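Local coordinates for protein coclaurine N-methyltransferase (PDB 6GKZ) that transfers a methyl group from S-adenosyl-L-methionine to the ring nitrogen of coclaurine and related benzyltetrahydroisoquinolines in alkaloid biosynthesis, at residues Gly87-Gly92 and Glu106-Met111; Glu117-Gln122 and Arg193-Glu198; Leu223-Ile228 and Ser345-Lys350. One frame throughout, in Å; residues are numbered along the deposited sequence.

Contact 1 of 3, residues Gly87-Gly92 and Glu106-Met111; sequences GSNLKG and EAEIAM. With SAH (S-adenosyl-L-homocysteine), chain E.
K91 and E108 mark the nearest backbone approach, with CA atoms 6.6 Å apart, where a loop containing a type I beta turn (G87 to L90) passes the flank of helix 104-118. The E108 side chain leaves the helix with CG anti to its carbonyl carbon (chi1 -73°) and then runs extended, which carries its carboxylate in among the N-H groups of the turn. OE1 is gripped twice by N89, from N at 3.0 Å and from ND2 at 2.8 Å, both on one face of the carboxylate. The ND2 bond is fairly straight (163°) and lies in the amide plane, which stands 73° from the carboxylate. K91 N meets E108 OE2 at 3.3 Å from above the carboxylate plane, and a water bridges OE2 to K91 O. These donors would be expected to stabilise a buried anion. Farther along, K91 CE crosses the selenomethionine M111 at CG (3.7 Å), while K91 NZ bonds to S93, C94 and Y115. G92 N gives a weak hydrogen bond to SAH O, so the loop borders the S-adenosyl-L-homocysteine site. L90 packs on helix 79-85, and both N89 and K91 touch A136 of helix 136-144.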
# COMPACT_ATOMS: atom_id res chain seq x y z
N GLY A 87 8.84 23.65 21.47
CA GLY A 87 8.86 25.01 20.96
C GLY A 87 7.73 25.80 21.59
O GLY A 87 7.08 25.32 22.52
N SER A 88 7.48 26.99 21.06
CA SER A 88 6.44 27.88 21.59
C SER A 88 5.03 27.39 21.28
O SER A 88 4.05 27.86 21.86
CB SER A 88 6.61 29.30 21.03
OG SER A 88 7.93 29.76 21.28
N ASN A 89 4.92 26.45 20.35
CA ASN A 89 3.62 25.87 20.04
C ASN A 89 3.32 24.63 20.88
O ASN A 89 2.20 24.12 20.86
CB ASN A 89 3.54 25.52 18.55
CG ASN A 89 3.65 26.75 17.66
OD1 ASN A 89 2.67 27.44 17.40
ND2 ASN A 89 4.87 27.02 17.18
N LEU A 90 4.32 24.16 21.61
CA LEU A 90 4.20 22.92 22.40
C LEU A 90 3.67 21.78 21.55
O LEU A 90 2.84 20.99 22.00
CB LEU A 90 3.28 23.12 23.61
CG LEU A 90 3.55 24.36 24.48
CD1 LEU A 90 2.66 24.39 25.75
CD2 LEU A 90 5.02 24.47 24.84
N LYS A 91 4.15 21.71 20.31
CA LYS A 91 3.84 20.59 19.43
C LYS A 91 4.64 19.34 19.86
O LYS A 91 5.85 19.24 19.63
CB LYS A 91 4.14 20.94 17.96
CG LYS A 91 3.54 19.96 16.95
CD LYS A 91 3.81 20.39 15.51
CE LYS A 91 2.98 19.58 14.50
NZ LYS A 91 3.18 18.08 14.54
N GLY A 92 3.95 18.40 20.48
CA GLY A 92 4.57 17.17 20.92
C GLY A 92 4.38 16.10 19.87
O GLY A 92 3.78 15.06 20.13
N GLU A 106 10.21 27.23 14.10
CA GLU A 106 9.88 27.36 12.70
C GLU A 106 9.42 26.04 12.11
O GLU A 106 8.53 26.01 11.26
CB GLU A 106 11.07 27.89 11.90
CG GLU A 106 11.40 29.33 12.20
CD GLU A 106 12.73 29.75 11.62
OE1 GLU A 106 13.45 28.88 11.09
OE2 GLU A 106 13.07 30.95 11.71
N ALA A 107 10.06 24.96 12.55
CA ALA A 107 9.71 23.62 12.10
C ALA A 107 8.31 23.24 12.59
O ALA A 107 7.59 22.53 11.90
CB ALA A 107 10.76 22.62 12.57
N GLU A 108 7.92 23.74 13.76
CA GLU A 108 6.55 23.60 14.25
C GLU A 108 5.57 24.28 13.30
O GLU A 108 4.66 23.65 12.78
CB GLU A 108 6.39 24.19 15.66
CG GLU A 108 7.02 23.38 16.80
CD GLU A 108 6.84 24.03 18.20
OE1 GLU A 108 6.76 25.27 18.30
OE2 GLU A 108 6.78 23.27 19.20
N ILE A 109 5.77 25.58 13.08
CA ILE A 109 4.92 26.38 12.20
C ILE A 109 4.78 25.74 10.83
O ILE A 109 3.67 25.43 10.36
CB ILE A 109 5.48 27.82 12.02
CG1 ILE A 109 5.58 28.53 13.37
CG2 ILE A 109 4.61 28.61 11.04
CD1 ILE A 109 4.30 28.45 14.19
N ALA A 110 5.93 25.54 10.18
CA ALA A 110 5.98 24.95 8.86
C ALA A 110 5.16 23.66 8.81
O ALA A 110 4.45 23.41 7.84
CB ALA A 110 7.41 24.69 8.46
N MSE A 111 5.25 22.84 9.86
CA MSE A 111 4.54 21.56 9.90
C MSE A 111 3.03 21.78 10.06
O MSE A 111 2.21 21.15 9.39
CB MSE A 111 5.06 20.67 11.04
CG MSE A 111 4.39 19.29 11.12
SE MSE A 111 4.57 18.19 9.48
CE MSE A 111 6.01 16.96 10.01
N SAH E . -1.71 15.63 17.99
CA SAH E . -1.05 16.11 19.21
CB SAH E . -0.99 15.00 20.27
CG SAH E . -0.64 13.59 19.81
SD SAH E . 0.08 12.60 21.15
C SAH E . 0.35 16.67 18.94
O SAH E . 0.90 17.46 19.71
OXT SAH E . 0.97 16.36 17.92
C5' SAH E . -1.40 11.61 21.49
C4' SAH E . -2.45 12.45 22.20
O4' SAH E . -3.72 11.87 22.03
C3' SAH E . -2.27 12.65 23.70
O3' SAH E . -1.52 13.81 23.96
C2' SAH E . -3.68 12.83 24.21
O2' SAH E . -3.98 14.22 24.36
C1' SAH E . -4.55 12.21 23.12
N9 SAH E . -5.15 10.94 23.49
C8 SAH E . -4.50 9.74 23.65
N7 SAH E . -5.43 8.81 23.95
C5 SAH E . -6.65 9.41 23.96
C6 SAH E . -7.94 8.96 24.20
N6 SAH E . -8.16 7.68 24.48
N1 SAH E . -9.00 9.83 24.13
C2 SAH E . -8.78 11.16 23.83
N3 SAH E . -7.50 11.62 23.59
C4 SAH E . -6.47 10.75 23.66
O HOH W 1 8.02 20.73 19.81

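Contact 2 of 3, residues Glu117-Gln122 and Arg193-Glu198; sequences ERAQIQ and RILVIE. With SAH (S-adenosyl-L-homocysteine), chain E.
R193 reaches from a strand to the carbonyls of A119 and Q120 at the C-terminal end of helix 104-118, in a Rossmann-like methyltransferase domain of the CFA/CMAS family. The helix finishes in a Schellman motif, with Q120 at positive phi, and the chain then passes R193 at I121. Strand 191-197 lies in the central sheet between strands 126-130 and 221-230.

The R193 CA-CB bond heads for the 117-122 segment, and beyond CB the chain is extended as far as NE (chi2 175°), a shape that takes it past the A119 carbonyl. CG is 4.0 Å from A119 O. CD comes nearer, 3.0 Å from the same oxygen, and also flanks the I121 side chain at CG1. NE then meets two carbonyls: Q120 O accepts its hydrogen bond at 2.8 Å, with an N-H...O angle of 132°, and A119 O takes a weak one. The donor to Q120 O stands well above the carbonyl plane, 73° out of it, so that bond is not aimed at a lone pair. At the tip, R193 NH2 adds a weak hydrogen bond to Q120 O at 3.1 Å. It also passes Q120 CB. One side chain thus spans two successive carbonyls with bent, mostly weak bonds at the helix C-terminus, whose partial negative charge would probably suit the guanidinium.

Apolar packing continues along the strand. A119 CB lies 4.2 Å from L195 CD1, and I121 CD1 lies 4.4 Å from L195 CD2. L137 and V141 of helix 136-144 adjoin L195 and I121 respectively. At its C-terminal end the strand contacts the bound S-adenosyl-L-homocysteine: I197 O accepts a hydrogen bond from SAH N at 2.9 Å.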
# COMPACT_ATOMS: atom_id res chain seq x y z
N GLU A 117 -2.70 22.92 4.67
CA GLU A 117 -2.74 22.85 3.23
C GLU A 117 -3.19 21.46 2.74
O GLU A 117 -4.10 21.33 1.91
CB GLU A 117 -1.37 23.22 2.67
CG GLU A 117 -1.26 23.03 1.18
CD GLU A 117 0.16 23.01 0.71
OE1 GLU A 117 0.96 23.85 1.17
OE2 GLU A 117 0.49 22.13 -0.11
N ARG A 118 -2.58 20.41 3.28
CA ARG A 118 -2.88 19.06 2.84
C ARG A 118 -4.25 18.66 3.30
O ARG A 118 -4.89 17.81 2.70
CB ARG A 118 -1.83 18.08 3.34
CG ARG A 118 -0.45 18.40 2.81
CD ARG A 118 0.54 17.33 3.19
NE ARG A 118 1.70 17.37 2.31
CZ ARG A 118 2.78 16.61 2.45
NH1 ARG A 118 2.84 15.76 3.46
NH2 ARG A 118 3.79 16.71 1.59
N ALA A 119 -4.71 19.27 4.38
CA ALA A 119 -6.05 19.01 4.85
C ALA A 119 -7.05 19.89 4.12
O ALA A 119 -8.25 19.78 4.33
CB ALA A 119 -6.14 19.22 6.36
N GLN A 120 -6.54 20.78 3.28
CA GLN A 120 -7.40 21.68 2.51
C GLN A 120 -8.43 22.43 3.37
O GLN A 120 -9.61 22.51 3.02
CB GLN A 120 -8.12 20.89 1.42
CG GLN A 120 -7.18 20.28 0.41
CD GLN A 120 -7.92 19.44 -0.60
OE1 GLN A 120 -9.11 19.63 -0.83
NE2 GLN A 120 -7.22 18.49 -1.19
N ILE A 121 -7.99 22.98 4.49
CA ILE A 121 -8.87 23.78 5.32
C ILE A 121 -9.29 25.06 4.62
O ILE A 121 -8.45 25.77 4.07
CB ILE A 121 -8.22 24.14 6.66
CG1 ILE A 121 -7.68 22.89 7.34
CG2 ILE A 121 -9.23 24.82 7.57
CD1 ILE A 121 -7.12 23.16 8.70
N GLN A 122 -10.59 25.34 4.64
CA GLN A 122 -11.13 26.62 4.18
C GLN A 122 -11.72 27.39 5.36
O GLN A 122 -12.14 26.79 6.36
CB GLN A 122 -12.20 26.40 3.10
CG GLN A 122 -11.72 25.68 1.85
CD GLN A 122 -11.63 26.59 0.64
OE1 GLN A 122 -12.07 27.75 0.68
NE2 GLN A 122 -11.06 26.08 -0.44
N ARG A 193 -14.03 19.06 8.67
CA ARG A 193 -12.69 18.49 8.62
C ARG A 193 -12.21 18.01 9.97
O ARG A 193 -12.44 18.64 11.01
CB ARG A 193 -11.71 19.50 8.01
CG ARG A 193 -11.61 19.29 6.48
CD ARG A 193 -10.77 20.32 5.84
NE ARG A 193 -10.93 20.50 4.39
CZ ARG A 193 -12.03 20.33 3.66
NH1 ARG A 193 -13.18 19.90 4.19
NH2 ARG A 193 -11.97 20.60 2.37
N ILE A 194 -11.53 16.87 9.94
CA ILE A 194 -11.07 16.21 11.13
C ILE A 194 -9.59 15.96 11.00
O ILE A 194 -9.13 15.41 10.00
CB ILE A 194 -11.81 14.88 11.36
CG1 ILE A 194 -13.32 15.13 11.37
CG2 ILE A 194 -11.32 14.24 12.64
CD1 ILE A 194 -14.16 13.97 11.85
N LEU A 195 -8.85 16.36 12.02
CA LEU A 195 -7.41 16.20 11.99
C LEU A 195 -6.98 15.26 13.11
O LEU A 195 -7.32 15.48 14.27
CB LEU A 195 -6.72 17.56 12.11
CG LEU A 195 -6.61 18.49 10.89
CD1 LEU A 195 -7.91 18.62 10.16
CD2 LEU A 195 -6.21 19.84 11.37
N VAL A 196 -6.25 14.20 12.75
CA VAL A 196 -5.70 13.22 13.70
C VAL A 196 -4.17 13.18 13.59
O VAL A 196 -3.63 12.59 12.65
CB VAL A 196 -6.24 11.79 13.44
CG1 VAL A 196 -5.61 10.80 14.41
CG2 VAL A 196 -7.76 11.73 13.52
N ILE A 197 -3.47 13.79 14.54
CA ILE A 197 -2.01 13.82 14.45
C ILE A 197 -1.41 12.83 15.45
O ILE A 197 -1.34 13.11 16.66
CB ILE A 197 -1.44 15.25 14.70
CG1 ILE A 197 -2.10 16.28 13.79
CG2 ILE A 197 0.08 15.28 14.53
CD1 ILE A 197 -2.14 15.90 12.34
N GLU A 198 -0.99 11.67 14.94
CA GLU A 198 -0.25 10.68 15.72
C GLU A 198 -1.00 10.13 16.94
O GLU A 198 -0.42 9.87 17.98
CB GLU A 198 1.10 11.26 16.18
CG GLU A 198 2.05 11.52 15.01
CD GLU A 198 3.40 12.08 15.44
OE1 GLU A 198 4.00 11.54 16.39
OE2 GLU A 198 3.85 13.07 14.83
N SAH E . -1.71 15.63 17.99
CA SAH E . -1.05 16.11 19.21
CB SAH E . -0.99 15.00 20.27
CG SAH E . -0.64 13.59 19.81
SD SAH E . 0.08 12.60 21.15
C SAH E . 0.35 16.67 18.94
O SAH E . 0.90 17.46 19.71
OXT SAH E . 0.97 16.36 17.92
C5' SAH E . -1.40 11.61 21.49
C4' SAH E . -2.45 12.45 22.20
O4' SAH E . -3.72 11.87 22.03
C3' SAH E . -2.27 12.65 23.70
O3' SAH E . -1.52 13.81 23.96
C2' SAH E . -3.68 12.83 24.21
O2' SAH E . -3.98 14.22 24.36
C1' SAH E . -4.55 12.21 23.12
N9 SAH E . -5.15 10.94 23.49
C8 SAH E . -4.50 9.74 23.65
N7 SAH E . -5.43 8.81 23.95
C5 SAH E . -6.65 9.41 23.96
C6 SAH E . -7.94 8.96 24.20
N6 SAH E . -8.16 7.68 24.48
N1 SAH E . -9.00 9.83 24.13
C2 SAH E . -8.78 11.16 23.83
N3 SAH E . -7.50 11.62 23.59
C4 SAH E . -6.47 10.75 23.66

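Contact 3 of 3, residues Leu223-Ile228 and Ser345-Lys350; sequences LFLEHI and SHVLFK
L223 to H227 pair with F349 to S345 as antiparallel neighbours in the mixed central sheet of the methyltransferase fold, their axes 4.7 Å apart and their directions 164° from one another. Backbone bonds come in reciprocal pairs at L223-F349, L225-V347 and H227-S345, exemplified by F349 N to L223 O at 2.7 Å, almost straight at 176°. Between them, the CA-H groups of F224, E226, H346 and L348 make contacts with carbonyls across the strands.

Apolar contacts gather on the face of L223, L225, V347 and F349, where L223 CD2 touches F349 CD1 at 3.7 Å and L225 CD2 comes to the edge of the F349 ring. Farther along this face S345 CB sits over the H227 ring in a CH-pi contact, 3.7 Å from its centroid, while S345 OG bonds to H276 and to A261 O.

On the other face F224, with CG anti to its backbone N (chi1 177°), turns its edge to the face of the H346 ring in a T-shaped pair. Both H346 nitrogens have partners: ND1 bonds to R118 NH1, and NE2 donates to the anti lone pair of E226 OE1 at 2.6 Å, ring and carboxylate nearly coplanar.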
# COMPACT_ATOMS: atom_id res chain seq x y z
N LEU A 223 -10.93 13.81 6.23
CA LEU A 223 -10.19 13.38 7.39
C LEU A 223 -8.72 13.37 7.04
O LEU A 223 -8.32 12.73 6.07
CB LEU A 223 -10.65 11.98 7.83
CG LEU A 223 -9.73 11.18 8.76
CD1 LEU A 223 -9.78 11.70 10.18
CD2 LEU A 223 -10.12 9.70 8.71
N PHE A 224 -7.91 14.09 7.81
CA PHE A 224 -6.46 14.10 7.59
C PHE A 224 -5.74 13.44 8.76
O PHE A 224 -5.93 13.79 9.93
CB PHE A 224 -5.93 15.52 7.40
CG PHE A 224 -4.43 15.58 7.24
CD1 PHE A 224 -3.83 15.35 6.01
CD2 PHE A 224 -3.61 15.86 8.33
CE1 PHE A 224 -2.44 15.41 5.87
CE2 PHE A 224 -2.22 15.91 8.19
CZ PHE A 224 -1.64 15.68 6.96
N LEU A 225 -4.90 12.47 8.42
CA LEU A 225 -4.18 11.69 9.39
C LEU A 225 -2.67 11.80 9.20
O LEU A 225 -2.16 11.65 8.08
CB LEU A 225 -4.62 10.23 9.27
CG LEU A 225 -3.73 9.19 9.91
CD1 LEU A 225 -3.99 9.13 11.40
CD2 LEU A 225 -4.00 7.84 9.26
N GLU A 226 -1.93 12.06 10.28
CA GLU A 226 -0.49 11.84 10.26
C GLU A 226 -0.14 10.65 11.14
O GLU A 226 -0.62 10.54 12.28
CB GLU A 226 0.28 13.07 10.74
CG GLU A 226 1.77 12.78 11.06
CD GLU A 226 2.55 14.03 11.44
OE1 GLU A 226 2.80 14.88 10.57
OE2 GLU A 226 2.91 14.16 12.63
N HIS A 227 0.70 9.75 10.65
CA HIS A 227 1.23 8.73 11.56
C HIS A 227 2.67 8.32 11.27
O HIS A 227 3.14 8.39 10.14
CB HIS A 227 0.32 7.51 11.55
CG HIS A 227 0.27 6.81 10.23
ND1 HIS A 227 1.10 5.75 9.91
CD2 HIS A 227 -0.51 7.02 9.14
CE1 HIS A 227 0.83 5.34 8.68
NE2 HIS A 227 -0.14 6.10 8.19
N ILE A 228 3.37 7.89 12.32
CA ILE A 228 4.71 7.36 12.15
C ILE A 228 4.57 5.97 11.57
O ILE A 228 3.49 5.37 11.63
CB ILE A 228 5.51 7.30 13.46
CG1 ILE A 228 4.79 6.43 14.49
CG2 ILE A 228 5.76 8.71 13.99
CD1 ILE A 228 5.70 5.79 15.50
N SER A 345 3.83 9.40 7.65
CA SER A 345 2.89 9.20 6.58
C SER A 345 1.71 10.17 6.79
O SER A 345 1.18 10.30 7.89
CB SER A 345 2.43 7.73 6.55
OG SER A 345 1.34 7.48 5.67
N HIS A 346 1.35 10.87 5.73
CA HIS A 346 0.18 11.73 5.73
C HIS A 346 -0.86 11.10 4.83
O HIS A 346 -0.55 10.75 3.69
CB HIS A 346 0.53 13.14 5.25
CG HIS A 346 1.30 13.94 6.26
ND1 HIS A 346 1.84 15.18 5.99
CD2 HIS A 346 1.61 13.68 7.55
CE1 HIS A 346 2.45 15.64 7.06
NE2 HIS A 346 2.34 14.75 8.02
N VAL A 347 -2.08 10.93 5.33
CA VAL A 347 -3.14 10.38 4.52
C VAL A 347 -4.38 11.26 4.62
O VAL A 347 -4.83 11.58 5.71
CB VAL A 347 -3.49 8.94 4.93
CG1 VAL A 347 -4.26 8.22 3.82
CG2 VAL A 347 -2.22 8.18 5.28
N LEU A 348 -4.91 11.64 3.47
CA LEU A 348 -6.16 12.39 3.40
C LEU A 348 -7.30 11.47 2.91
O LEU A 348 -7.19 10.84 1.86
CB LEU A 348 -5.99 13.58 2.44
CG LEU A 348 -7.23 14.47 2.34
CD1 LEU A 348 -7.45 15.21 3.67
CD2 LEU A 348 -7.14 15.44 1.16
N PHE A 349 -8.38 11.38 3.68
CA PHE A 349 -9.55 10.60 3.26
C PHE A 349 -10.79 11.45 3.04
O PHE A 349 -10.92 12.54 3.60
CB PHE A 349 -9.93 9.55 4.30
CG PHE A 349 -8.82 8.65 4.77
CD1 PHE A 349 -7.98 9.04 5.80
CD2 PHE A 349 -8.73 7.35 4.29
CE1 PHE A 349 -7.01 8.16 6.30
CE2 PHE A 349 -7.77 6.47 4.77
CZ PHE A 349 -6.91 6.88 5.78
N LYS A 350 -11.75 10.93 2.28
CA LYS A 350 -13.06 11.60 2.13
C LYS A 350 -14.26 10.77 2.54
O LYS A 350 -14.11 9.70 3.11
CB LYS A 350 -13.28 12.05 0.67
CG LYS A 350 -13.77 10.92 -0.22
CD LYS A 350 -14.01 11.39 -1.65
CE LYS A 350 -14.11 10.22 -2.60
NZ LYS A 350 -14.05 10.67 -4.02

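From the N terminus the contacts come in series, none enclosing or crossing another. Contact 1 closes a short loop of 13 residues, S93 to D105, so that helix 104-118 folds back against the ligand-side loop that precedes it. Contact 2 starts at the end of that same helix and spans 70 residues, including strands 126-130, 149-154 and 175-179, to reach strand 191-197. Contact 3 follows with the longest closure, 116 residues, joining strand 221-230 to the C-terminal strand. Contacts 2 and 3 share the sheet through I194 O and F224 N, 2.8 Å apart. Helix 104-118 ties all three: M111 packs against E226 and H346, and R118, in contact 2, links that helix to the H346 strand of contact 3.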